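PDB 1OXX: ABC transporter, ATP binding protein from Sulfolobus solfataricus, which hydrolyses ATP as the nucleotide-binding subunit of the GlcSTUV ABC transporter and so powers glucose uptake into the cell. Local coordinates for residues I5-S10 and N23-I28. The protein carries 1 engineered substitution. Sequence-based numbering, arbitrary orientation.
Sequences IVKNVS and NVNINI
V6 and V9 pair with I26 and V24 across an antiparallel beta hairpin in the ABC-ATPase domain, at the edge of its antiparallel sheet; strands 5-7 and 24-28 run at 165° to each other. V6 and I26 form a hydrogen-bonded pair: V6 N reaches I26 O at 2.8 Å, nearly end-on to the carbonyl, and I26 N returns to a lone pair of V6 O. That oxygen also takes a CA-H contact from N25 and accepts a hydrogen bond from a water that also donates to N27 OD1. Beyond V6 the register slips by one. At the slip each strand carries a G1 bulge around the V9-V24 pair, N8 and V9 both facing V24, and N23 and V24 both facing V9. V9 and V24 still exchange two backbone bonds, V24 N to V9 O being almost straight (178°). N25 CG lies beside its own backbone N (chi1 -73°), and OD1 takes the N-H of N8 at 2.7 Å from above the amide plane. S10 OG, likewise turned to its own N side, accepts from N23 N at 2.9 Å. On the buried face V6 CG1 lies 3.4 Å from V24 O and 4.1 Å from V24 CG1; I5 and N27 occupy the other face, with CG2 of I5 against N27 OD1. Strand 61-64 continues the sheet on the other side of strand 4-13, bonding I5 to Y63 and K7 to E61, while beneath the buried face V6 meets I51 and I26 meets F47, both from helix 41-52, whose first turn carries the end of the Walker A motif, and I26 also touches F34 of strand 33-37.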
loop_
_atom_site.group_PDB
_atom_site.type_symbol
_atom_site.label_atom_id
_atom_site.label_comp_id
_atom_site.label_asym_id
_atom_site.label_seq_id
_atom_site.Cartn_x
_atom_site.Cartn_y
_atom_site.Cartn_z
ATOM N N ILE A 5 9.282 3.191 17.756
ATOM C CA ILE A 5 8.488 4.298 18.272
ATOM C C ILE A 5 8.815 5.521 17.446
ATOM O O ILE A 5 9.951 5.986 17.449
ATOM C CB ILE A 5 8.762 4.626 19.761
ATOM C CG1 ILE A 5 8.305 3.485 20.661
ATOM C CG2 ILE A 5 8.052 5.918 20.145
ATOM C CD1 ILE A 5 8.503 3.784 22.139
ATOM N N VAL A 6 7.805 6.019 16.735
ATOM C CA VAL A 6 7.873 7.226 15.935
ATOM C C VAL A 6 7.155 8.285 16.768
ATOM O O VAL A 6 5.950 8.184 16.937
ATOM C CB VAL A 6 7.171 7.016 14.589
ATOM C CG1 VAL A 6 7.245 8.271 13.727
ATOM C CG2 VAL A 6 7.783 5.844 13.850
ATOM N N LYS A 7 7.890 9.252 17.302
ATOM C CA LYS A 7 7.338 10.253 18.225
ATOM C C LYS A 7 7.378 11.675 17.668
ATOM O O LYS A 7 8.454 12.258 17.489
ATOM C CB LYS A 7 8.102 10.201 19.548
ATOM C CG LYS A 7 7.463 11.031 20.645
ATOM C CD LYS A 7 6.201 10.376 21.141
ATOM C CE LYS A 7 5.432 11.295 22.095
ATOM N NZ LYS A 7 4.276 10.593 22.733
ATOM N N ASN A 8 6.197 12.214 17.360
ATOM C CA ASN A 8 6.061 13.553 16.796
ATOM C C ASN A 8 7.031 13.842 15.667
ATOM O O ASN A 8 7.656 14.902 15.624
ATOM C CB ASN A 8 6.235 14.609 17.893
ATOM C CG ASN A 8 5.237 14.461 19.000
ATOM O OD1 ASN A 8 5.597 14.466 20.176
ATOM N ND2 ASN A 8 3.971 14.342 18.637
ATOM N N VAL A 9 7.160 12.909 14.740
ATOM C CA VAL A 9 8.132 13.091 13.677
ATOM C C VAL A 9 7.638 13.988 12.553
ATOM O O VAL A 9 6.604 13.733 11.935
ATOM C CB VAL A 9 8.550 11.773 13.113
ATOM C CG1 VAL A 9 9.232 11.944 11.769
ATOM C CG2 VAL A 9 9.461 11.052 14.147
ATOM N N SER A 10 8.395 15.058 12.307
ATOM C CA SER A 10 8.124 15.951 11.199
ATOM C C SER A 10 9.370 16.045 10.330
ATOM O O SER A 10 10.485 15.818 10.792
ATOM C CB SER A 10 7.756 17.330 11.717
ATOM O OG SER A 10 6.542 17.296 12.439
ATOM N N ASN A 23 4.098 15.793 12.290
ATOM C CA ASN A 23 3.787 15.199 13.594
ATOM C C ASN A 23 3.227 13.779 13.542
ATOM O O ASN A 23 2.133 13.494 14.040
ATOM C CB ASN A 23 2.846 16.100 14.377
ATOM C CG ASN A 23 3.224 16.179 15.831
ATOM O OD1 ASN A 23 4.191 16.851 16.187
ATOM N ND2 ASN A 23 2.481 15.477 16.681
ATOM N N VAL A 24 4.006 12.898 12.940
ATOM C CA VAL A 24 3.609 11.509 12.792
ATOM C C VAL A 24 3.921 10.725 14.058
ATOM O O VAL A 24 5.039 10.766 14.574
ATOM C CB VAL A 24 4.298 10.863 11.594
ATOM C CG1 VAL A 24 3.972 9.383 11.523
ATOM C CG2 VAL A 24 3.904 11.558 10.308
ATOM N N ASN A 25 2.918 10.022 14.566
ATOM C CA ASN A 25 3.058 9.216 15.762
ATOM C C ASN A 25 2.564 7.782 15.519
ATOM O O ASN A 25 1.393 7.576 15.196
ATOM C CB ASN A 25 2.277 9.835 16.914
ATOM C CG ASN A 25 2.942 11.089 17.455
ATOM O OD1 ASN A 25 3.920 11.000 18.188
ATOM N ND2 ASN A 25 2.430 12.265 17.065
ATOM N N ILE A 26 3.464 6.807 15.649
ATOM C CA ILE A 26 3.146 5.394 15.481
ATOM C C ILE A 26 4.026 4.582 16.402
ATOM O O ILE A 26 5.206 4.884 16.541
ATOM C CB ILE A 26 3.462 4.887 14.056
ATOM C CG1 ILE A 26 3.058 5.875 12.983
ATOM C CG2 ILE A 26 2.794 3.543 13.826
ATOM C CD1 ILE A 26 3.571 5.480 11.602
ATOM N N ASN A 27 3.433 3.580 17.046
ATOM C CA ASN A 27 4.175 2.608 17.836
ATOM C C ASN A 27 4.027 1.268 17.130
ATOM O O ASN A 27 2.940 0.663 17.144
ATOM C CB ASN A 27 3.648 2.490 19.271
ATOM C CG ASN A 27 3.669 3.805 20.027
ATOM O OD1 ASN A 27 4.594 4.609 19.884
ATOM N ND2 ASN A 27 2.667 4.009 20.892
ATOM N N ILE A 28 5.081 0.817 16.449
ATOM C CA ILE A 28 5.079 -0.456 15.718
ATOM C C ILE A 28 5.667 -1.523 16.616
ATOM O O ILE A 28 6.762 -1.364 17.139
ATOM C CB ILE A 28 5.914 -0.322 14.423
ATOM C CG1 ILE A 28 5.308 0.760 13.532
ATOM C CG2 ILE A 28 5.964 -1.637 13.675
ATOM C CD1 ILE A 28 6.129 1.081 12.296
HETATM O O HOH W 1 4.429 7.353 19.097
#